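Local coordinates for GTP-binding nuclear protein GSP1 (Encephalitozoon cuniculi, PDB 4DJT) that binds guanine nucleotides as a small GTPase of the Ran family and probably supports protein import into the nucleus and RNA export, at residues 38-41 with 46-49; 63-68 with 164-169; 105-110 with 118-123. All coordinates share one frame; numbering follows the deposited sequence.

Interaction 1: residues 38-41 with 46-49; sequences KNYN and AVNH
The imidazole of His49 meets Lys38 at its edge: NZ of Lys38 sits 2.9 Å from ND1 of His49 and only 2° out of the ring plane, so the ammonium donates to ND1 in the plane of the ring. One face of the same ring carries CG1 of Val47, 3.4 Å above the plane and displaced toward the rim. The second flat group, the phenol of Tyr40, has CG2 of Val47 at its edge, 4.0 Å from CD1 of Tyr40, while the carbonyl O of Ala46 approaches obliquely, 3.4 Å from that same CD1. Lys38 reaches its partner because an otherwise extended chain bends at its last torsion (chi4 -63°), turning NZ in toward the imidazole. NZ also donates to the carbonyl of Arg30, and NE2 of His49 is hydrogen-bonded to Tyr194 OH, so both nitrogens of the imidazole are engaged.

Two backbone pairs zip the strands together. Asn39 N to Asn48 O measures 3.1 Å, and the return bond from Asn48 N to Asn39 O 2.8 Å. Asn41 N to Ala46 O is likewise 2.8 Å, answered by Ala46 N to Asn41 O at 3.2 Å. Tyr40 and Val47 lie between them as a non-hydrogen-bonded pair. On the face bearing Asn39 and Asn48, one water accepts from both side-chain amides, weakly from Asn39; ND2 of Asn48 also donates to OD1 of Asn64 on the next strand. Strand directions differ by 155°, the geometry of an antiparallel beta hairpin; this one carries the predicted first switch region as an added edge strand, as in GDP-bound Ran.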
loop_
_atom_site.group_PDB
_atom_site.type_symbol
_atom_site.label_atom_id
_atom_site.label_comp_id
_atom_site.label_asym_id
_atom_site.label_seq_id
_atom_site.Cartn_x
_atom_site.Cartn_y
_atom_site.Cartn_z
ATOM N N LYS A 38 -16.472 -1.659 1.202
ATOM C CA LYS A 38 -15.369 -1.478 2.129
ATOM C C LYS A 38 -15.825 -1.908 3.510
ATOM O O LYS A 38 -17.038 -2.008 3.778
ATOM C CB LYS A 38 -14.891 -0.031 2.123
ATOM C CG LYS A 38 -14.591 0.509 0.716
ATOM C CD LYS A 38 -14.174 1.951 0.708
ATOM C CE LYS A 38 -13.871 2.412 -0.731
ATOM N NZ LYS A 38 -12.722 1.678 -1.365
ATOM N N ASN A 39 -14.886 -2.211 4.389
ATOM C CA ASN A 39 -15.271 -2.586 5.739
ATOM C C ASN A 39 -14.354 -1.952 6.749
ATOM O O ASN A 39 -13.270 -1.533 6.417
ATOM C CB ASN A 39 -15.276 -4.105 5.887
ATOM C CG ASN A 39 -16.574 -4.741 5.384
ATOM O OD1 ASN A 39 -17.684 -4.274 5.700
ATOM N ND2 ASN A 39 -16.442 -5.784 4.573
ATOM N N TYR A 40 -14.821 -1.845 7.987
ATOM C CA TYR A 40 -14.041 -1.252 9.038
ATOM C C TYR A 40 -13.939 -2.222 10.199
ATOM O O TYR A 40 -14.931 -2.862 10.590
ATOM C CB TYR A 40 -14.717 0.046 9.513
ATOM C CG TYR A 40 -14.117 0.644 10.775
ATOM C CD1 TYR A 40 -12.853 1.204 10.762
ATOM C CD2 TYR A 40 -14.841 0.681 11.974
ATOM C CE1 TYR A 40 -12.307 1.758 11.900
ATOM C CE2 TYR A 40 -14.297 1.239 13.120
ATOM C CZ TYR A 40 -13.030 1.777 13.076
ATOM O OH TYR A 40 -12.468 2.334 14.195
ATOM N N ASN A 41 -12.762 -2.307 10.782
ATOM C CA ASN A 41 -12.578 -3.156 11.917
ATOM C C ASN A 41 -12.027 -2.301 13.047
ATOM O O ASN A 41 -10.910 -1.816 12.972
ATOM C CB ASN A 41 -11.640 -4.312 11.574
ATOM C CG ASN A 41 -11.475 -5.289 12.718
ATOM O OD1 ASN A 41 -11.093 -4.917 13.822
ATOM N ND2 ASN A 41 -11.758 -6.547 12.453
ATOM N N ALA A 46 -8.679 -0.333 11.258
ATOM C CA ALA A 46 -8.371 -0.435 9.850
ATOM C C ALA A 46 -9.609 -0.534 9.003
ATOM O O ALA A 46 -10.638 -1.037 9.435
ATOM C CB ALA A 46 -7.473 -1.638 9.597
ATOM N N VAL A 47 -9.496 0.011 7.796
ATOM C CA VAL A 47 -10.484 -0.124 6.762
ATOM C C VAL A 47 -9.937 -1.046 5.679
ATOM O O VAL A 47 -8.814 -0.860 5.202
ATOM C CB VAL A 47 -10.793 1.258 6.122
ATOM C CG1 VAL A 47 -11.644 1.116 4.858
ATOM C CG2 VAL A 47 -11.468 2.166 7.145
ATOM N N ASN A 48 -10.736 -2.025 5.278
ATOM C CA ASN A 48 -10.434 -2.789 4.065
ATOM C C ASN A 48 -11.052 -2.172 2.835
ATOM O O ASN A 48 -12.257 -1.950 2.801
ATOM C CB ASN A 48 -10.930 -4.225 4.136
ATOM C CG ASN A 48 -10.567 -4.995 2.885
ATOM O OD1 ASN A 48 -9.407 -5.116 2.593
ATOM N ND2 ASN A 48 -11.559 -5.497 2.142
ATOM N N HIS A 49 -10.227 -1.973 1.805
ATOM C CA HIS A 49 -10.653 -1.466 0.477
ATOM C C HIS A 49 -10.518 -2.546 -0.560
ATOM O O HIS A 49 -9.413 -2.845 -0.993
ATOM C CB HIS A 49 -9.759 -0.287 0.068
ATOM C CG HIS A 49 -9.865 0.913 0.960
ATOM N ND1 HIS A 49 -10.797 1.868 0.777
ATOM C CD2 HIS A 49 -9.077 1.333 2.035
ATOM C CE1 HIS A 49 -10.617 2.846 1.698
ATOM N NE2 HIS A 49 -9.570 2.514 2.461
HETATM O O HOH W 1 -14.443 -5.310 2.614
#

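Interaction 2: residues 63-68 with 164-169; sequences FNVWDT and LPFLHL
Phe166, projecting from the helix, drives its CD1-CE1 side into the recess bounded by Phe63 and Val65 on the strand. CD1 of Phe166 rests over one face of the Phe63 ring, 3.6 Å from CD2 of Phe63 and shifted toward the rim. Next to it, CE1 of Phe166 meets the CG2 methyl of Val65 at 3.6 Å, and the same methyl reaches CZ of Phe166 at 3.8 Å. The two phenyl planes are inclined by 49° with centroids 5.1 Å apart, which makes the pair oblique, neither a stack nor a T-shape. The two side chains run antiparallel alongside one another, and the Phe63 ring runs on toward the helix until its CZ comes 3.5 Å from the carbonyl O of Phe166.

The far part of that ring also fits against the next helical turn, where CB of Leu169 stands 4.0 Å from CE1 of Phe63. Phe63 is therefore the bump for a hollow between Phe166 and Leu169, just as Phe166 is the bump for the one between Phe63 and Val65. The first torsion of Phe63, -61°, sets CG opposite the carbonyl carbon and helps direct the ring at the helix. No hydrogen bond links the segments; the contact is apolar, and all four touching residues are buried.

Tyr27 of helix 24-28 packs on Phe166, and Ile14 of strand 11-17 touches both Phe63 and Leu169. With segment axes 11.6 Å apart, this is the layering of the P-loop GTPase fold, where helix 164-174, the last helix of the G domain, covers one face of the central sheet.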
loop_
_atom_site.group_PDB
_atom_site.type_symbol
_atom_site.label_atom_id
_atom_site.label_comp_id
_atom_site.label_asym_id
_atom_site.label_seq_id
_atom_site.Cartn_x
_atom_site.Cartn_y
_atom_site.Cartn_z
ATOM N N PHE A 63 -7.783 -7.542 -4.599
ATOM C CA PHE A 63 -6.922 -7.166 -3.488
ATOM C C PHE A 63 -7.791 -6.565 -2.371
ATOM O O PHE A 63 -8.555 -5.624 -2.589
ATOM C CB PHE A 63 -5.884 -6.143 -3.961
ATOM C CG PHE A 63 -4.970 -6.670 -5.042
ATOM C CD1 PHE A 63 -3.876 -7.449 -4.715
ATOM C CD2 PHE A 63 -5.193 -6.363 -6.369
ATOM C CE1 PHE A 63 -2.987 -7.909 -5.695
ATOM C CE2 PHE A 63 -4.330 -6.809 -7.358
ATOM C CZ PHE A 63 -3.232 -7.593 -7.034
ATOM N N ASN A 64 -7.638 -7.094 -1.168
ATOM C CA ASN A 64 -8.271 -6.508 -0.006
ATOM C C ASN A 64 -7.223 -5.702 0.684
ATOM O O ASN A 64 -6.339 -6.260 1.372
ATOM C CB ASN A 64 -8.821 -7.625 0.898
ATOM C CG ASN A 64 -10.110 -8.210 0.363
ATOM O OD1 ASN A 64 -11.017 -7.477 -0.088
ATOM N ND2 ASN A 64 -10.219 -9.547 0.415
ATOM N N VAL A 65 -7.233 -4.392 0.413
ATOM C CA VAL A 65 -6.148 -3.526 0.790
ATOM C C VAL A 65 -6.494 -2.829 2.118
ATOM O O VAL A 65 -7.479 -2.127 2.211
ATOM C CB VAL A 65 -5.840 -2.472 -0.323
ATOM C CG1 VAL A 65 -4.570 -1.700 0.039
ATOM C CG2 VAL A 65 -5.717 -3.146 -1.667
ATOM N N TRP A 66 -5.719 -3.120 3.171
ATOM C CA TRP A 66 -5.950 -2.539 4.500
ATOM C C TRP A 66 -5.247 -1.255 4.665
ATOM O O TRP A 66 -4.066 -1.133 4.311
ATOM C CB TRP A 66 -5.486 -3.496 5.585
ATOM C CG TRP A 66 -6.414 -4.651 5.756
ATOM C CD1 TRP A 66 -7.159 -5.291 4.779
ATOM C CD2 TRP A 66 -6.730 -5.350 6.993
ATOM N NE1 TRP A 66 -7.918 -6.279 5.334
ATOM C CE2 TRP A 66 -7.678 -6.383 6.648
ATOM C CE3 TRP A 66 -6.307 -5.228 8.317
ATOM C CZ2 TRP A 66 -8.201 -7.249 7.599
ATOM C CZ3 TRP A 66 -6.827 -6.103 9.262
ATOM C CH2 TRP A 66 -7.749 -7.096 8.912
ATOM N N ASP A 67 -5.954 -0.277 5.203
ATOM C CA ASP A 67 -5.381 1.050 5.508
ATOM C C ASP A 67 -5.656 1.311 6.953
ATOM O O ASP A 67 -6.692 0.882 7.461
ATOM C CB ASP A 67 -6.076 2.133 4.671
ATOM C CG ASP A 67 -5.471 3.519 4.847
ATOM O OD1 ASP A 67 -4.271 3.589 5.121
ATOM O OD2 ASP A 67 -6.205 4.549 4.615
ATOM N N THR A 68 -4.790 2.071 7.610
ATOM C CA THR A 68 -5.006 2.424 8.993
ATOM C C THR A 68 -6.002 3.595 9.102
ATOM O O THR A 68 -6.364 4.210 8.120
ATOM C CB THR A 68 -3.728 2.893 9.692
ATOM O OG1 THR A 68 -3.408 4.235 9.258
ATOM C CG2 THR A 68 -2.586 1.945 9.452
ATOM N N LEU A 164 0.401 0.366 -10.832
ATOM C CA LEU A 164 1.666 -0.359 -10.984
ATOM C C LEU A 164 1.982 -1.302 -9.798
ATOM O O LEU A 164 2.404 -2.430 -10.031
ATOM C CB LEU A 164 2.856 0.598 -11.276
ATOM C CG LEU A 164 2.724 1.412 -12.573
ATOM C CD1 LEU A 164 3.992 2.250 -12.764
ATOM C CD2 LEU A 164 2.511 0.497 -13.784
ATOM N N PRO A 165 1.788 -0.836 -8.523
ATOM C CA PRO A 165 2.081 -1.763 -7.432
ATOM C C PRO A 165 1.217 -3.013 -7.503
ATOM O O PRO A 165 1.697 -4.107 -7.244
ATOM C CB PRO A 165 1.779 -0.941 -6.178
ATOM C CG PRO A 165 2.045 0.486 -6.647
ATOM C CD PRO A 165 1.420 0.485 -8.011
ATOM N N PHE A 166 -0.058 -2.836 -7.849
ATOM C CA PHE A 166 -0.987 -3.979 -7.924
ATOM C C PHE A 166 -0.640 -4.884 -9.090
ATOM O O PHE A 166 -0.709 -6.122 -8.993
ATOM C CB PHE A 166 -2.438 -3.493 -8.010
ATOM C CG PHE A 166 -2.900 -2.801 -6.780
ATOM C CD1 PHE A 166 -3.094 -3.506 -5.616
ATOM C CD2 PHE A 166 -3.060 -1.420 -6.749
ATOM C CE1 PHE A 166 -3.443 -2.867 -4.449
ATOM C CE2 PHE A 166 -3.420 -0.793 -5.600
ATOM C CZ PHE A 166 -3.629 -1.497 -4.441
ATOM N N LEU A 167 -0.268 -4.301 -10.207
ATOM C CA LEU A 167 0.174 -5.094 -11.356
ATOM C C LEU A 167 1.353 -5.979 -10.984
ATOM O O LEU A 167 1.363 -7.176 -11.280
ATOM C CB LEU A 167 0.521 -4.190 -12.533
ATOM C CG LEU A 167 0.911 -4.863 -13.861
ATOM C CD1 LEU A 167 -0.184 -5.798 -14.356
ATOM C CD2 LEU A 167 1.265 -3.804 -14.917
ATOM N N HIS A 168 2.364 -5.399 -10.337
ATOM C CA HIS A 168 3.513 -6.192 -9.858
ATOM C C HIS A 168 3.121 -7.318 -8.920
ATOM O O HIS A 168 3.558 -8.457 -9.072
ATOM C CB HIS A 168 4.541 -5.316 -9.160
ATOM C CG HIS A 168 5.806 -6.057 -8.800
ATOM N ND1 HIS A 168 6.663 -6.483 -9.723
ATOM C CD2 HIS A 168 6.283 -6.524 -7.576
ATOM C CE1 HIS A 168 7.677 -7.139 -9.126
ATOM N NE2 HIS A 168 7.440 -7.173 -7.824
ATOM N N LEU A 169 2.278 -6.999 -7.952
ATOM C CA LEU A 169 1.827 -7.971 -6.955
ATOM C C LEU A 169 1.066 -9.128 -7.614
ATOM O O LEU A 169 1.326 -10.289 -7.305
ATOM C CB LEU A 169 0.974 -7.266 -5.871
ATOM C CG LEU A 169 1.693 -6.317 -4.887
ATOM C CD1 LEU A 169 0.706 -5.505 -4.048
ATOM C CD2 LEU A 169 2.646 -7.109 -3.980
#

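Interaction 3: residues 105-110 with 118-123; sequences RWVKEF and APIVVC
Phe110 and Ile120 are brought together by different first torsions. In Phe110, chi1 of 176° places the ring trans to the backbone N and carries it from the helix toward the strand; in Ile120, chi1 of -56° sets CG1 opposite the carbonyl carbon, and chi2 of -178° extends the chain so that CD1 advances to the helix. The two side chains then pass side by side with opposed headings. CD1 of Ile120 lies 3.8 Å from CD2 of Phe110, while CG1 of Ile120 is 4.0 Å from both CD2 and CE2 of Phe110, an oblique approach to the ring.

The same Ile120 methyl has a second neighbour one helical turn earlier: CG1 of Val107 at 3.8 Å from Ile120 CD1. It thus fits between Val107 and Phe110, two residues spaced three apart on one side of the helix. At the start of the other segment, the CB of Ala118 touches the phenyl at its edge, near the ring plane, 4.1 Å from CE2 of Phe110.

No hydrogen bond crosses the segments. Strand 87-93 adds Leu90 against Val107 and Ala88 against Phe110, which places the helix across two neighbouring parallel strands. A helix followed by a parallel strand, with apolar residues at the interface, is the alpha-to-beta half of a beta-alpha-beta crossover, the repeating connection of the Ras-like alpha/beta fold.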
loop_
_atom_site.group_PDB
_atom_site.type_symbol
_atom_site.label_atom_id
_atom_site.label_comp_id
_atom_site.label_asym_id
_atom_site.label_seq_id
_atom_site.Cartn_x
_atom_site.Cartn_y
_atom_site.Cartn_z
ATOM N N ARG A 105 12.444 0.045 9.570
ATOM C CA ARG A 105 11.595 -0.272 10.715
ATOM C C ARG A 105 10.238 -0.840 10.259
ATOM O O ARG A 105 9.752 -1.816 10.827
ATOM C CB ARG A 105 11.365 0.983 11.579
ATOM N N TRP A 106 9.651 -0.228 9.227
ATOM C CA TRP A 106 8.400 -0.708 8.649
ATOM C C TRP A 106 8.551 -2.053 8.026
ATOM O O TRP A 106 7.736 -2.964 8.270
ATOM C CB TRP A 106 7.842 0.290 7.619
ATOM C CG TRP A 106 7.087 1.423 8.243
ATOM C CD1 TRP A 106 7.466 2.764 8.325
ATOM C CD2 TRP A 106 5.808 1.349 8.928
ATOM N NE1 TRP A 106 6.517 3.495 8.982
ATOM C CE2 TRP A 106 5.494 2.703 9.362
ATOM C CE3 TRP A 106 4.911 0.329 9.204
ATOM C CZ2 TRP A 106 4.343 3.001 10.047
ATOM C CZ3 TRP A 106 3.739 0.644 9.898
ATOM C CH2 TRP A 106 3.468 1.943 10.310
ATOM N N VAL A 107 9.594 -2.232 7.223
ATOM C CA VAL A 107 9.863 -3.558 6.672
ATOM C C VAL A 107 10.004 -4.601 7.792
ATOM O O VAL A 107 9.448 -5.715 7.694
ATOM C CB VAL A 107 11.117 -3.575 5.766
ATOM C CG1 VAL A 107 11.531 -5.019 5.432
ATOM C CG2 VAL A 107 10.875 -2.754 4.492
ATOM N N LYS A 108 10.751 -4.270 8.840
ATOM C CA LYS A 108 11.013 -5.256 9.910
ATOM C C LYS A 108 9.726 -5.583 10.665
ATOM O O LYS A 108 9.486 -6.724 10.998
ATOM C CB LYS A 108 12.092 -4.781 10.901
ATOM N N GLU A 109 8.889 -4.579 10.882
ATOM C CA GLU A 109 7.642 -4.762 11.596
ATOM C C GLU A 109 6.702 -5.703 10.798
ATOM O O GLU A 109 6.095 -6.623 11.371
ATOM C CB GLU A 109 7.008 -3.393 11.834
ATOM C CG GLU A 109 5.861 -3.371 12.817
ATOM C CD GLU A 109 5.353 -1.965 13.080
ATOM O OE1 GLU A 109 6.182 -1.094 13.452
ATOM O OE2 GLU A 109 4.145 -1.739 12.902
ATOM N N PHE A 110 6.631 -5.496 9.481
ATOM C CA PHE A 110 5.804 -6.303 8.605
ATOM C C PHE A 110 6.314 -7.746 8.548
ATOM O O PHE A 110 5.546 -8.693 8.795
ATOM C CB PHE A 110 5.723 -5.664 7.192
ATOM C CG PHE A 110 4.953 -6.476 6.189
ATOM C CD1 PHE A 110 3.565 -6.472 6.182
ATOM C CD2 PHE A 110 5.613 -7.244 5.244
ATOM C CE1 PHE A 110 2.860 -7.229 5.263
ATOM C CE2 PHE A 110 4.908 -7.996 4.316
ATOM C CZ PHE A 110 3.537 -7.979 4.313
ATOM N N ALA A 118 7.012 -12.682 1.594
ATOM C CA ALA A 118 5.917 -11.845 1.068
ATOM C C ALA A 118 6.423 -10.571 0.415
ATOM O O ALA A 118 7.205 -9.814 1.017
ATOM C CB ALA A 118 4.923 -11.523 2.177
ATOM N N PRO A 119 5.964 -10.296 -0.804
ATOM C CA PRO A 119 6.499 -9.158 -1.518
ATOM C C PRO A 119 6.157 -7.836 -0.849
ATOM O O PRO A 119 5.002 -7.634 -0.377
ATOM C CB PRO A 119 5.811 -9.230 -2.875
ATOM C CG PRO A 119 4.606 -10.069 -2.660
ATOM C CD PRO A 119 5.046 -11.087 -1.651
ATOM N N ILE A 120 7.141 -6.943 -0.831
ATOM C CA ILE A 120 6.956 -5.583 -0.393
ATOM C C ILE A 120 7.285 -4.653 -1.567
ATOM O O ILE A 120 8.348 -4.758 -2.144
ATOM C CB ILE A 120 7.877 -5.244 0.796
ATOM C CG1 ILE A 120 7.678 -6.217 1.965
ATOM C CG2 ILE A 120 7.646 -3.828 1.261
ATOM C CD1 ILE A 120 8.538 -5.886 3.174
ATOM N N VAL A 121 6.345 -3.781 -1.946
ATOM C CA VAL A 121 6.555 -2.840 -3.034
ATOM C C VAL A 121 6.762 -1.514 -2.377
ATOM O O VAL A 121 6.016 -1.160 -1.456
ATOM C CB VAL A 121 5.334 -2.786 -3.966
ATOM C CG1 VAL A 121 5.417 -1.618 -4.913
ATOM C CG2 VAL A 121 5.196 -4.116 -4.736
ATOM N N VAL A 122 7.798 -0.796 -2.809
ATOM C CA VAL A 122 8.117 0.501 -2.220
ATOM C C VAL A 122 7.666 1.588 -3.166
ATOM O O VAL A 122 7.990 1.552 -4.341
ATOM C CB VAL A 122 9.624 0.652 -1.896
ATOM C CG1 VAL A 122 9.935 2.081 -1.426
ATOM C CG2 VAL A 122 10.022 -0.350 -0.821
ATOM N N CYS A 123 6.900 2.552 -2.632
ATOM C CA CYS A 123 6.422 3.704 -3.393
ATOM C C CYS A 123 6.932 5.023 -2.840
ATOM O O CYS A 123 6.680 5.368 -1.700
ATOM C CB CYS A 123 4.882 3.780 -3.403
ATOM S SG CYS A 123 4.125 2.367 -4.237
#

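In the fold
All three contacts are built on one mixed sheet. Interactions 1 and 2, centres 14 Å apart, share its neighbouring strands 46-54 and 60-68: His49 N lies 2.8 Å from Val65 O, and Val47 O 2.9 Å from Asp67 N, both probable hydrogen bonds. Interactions 2 and 3, centres about 13 Å apart, meet through strand 120-125, where Pro165 CG approaches Cys123 SG at 3.7 Å; helix 103-114 packs on Ile120 and helix 164-174 on Val121 and Cys123, one on each side of the sheet. In interaction 1 the His49 side chain is about 8 Å from the magnesium ion and about 9 Å from GDP; in interaction 2 that of Val65 is about 11 Å from both.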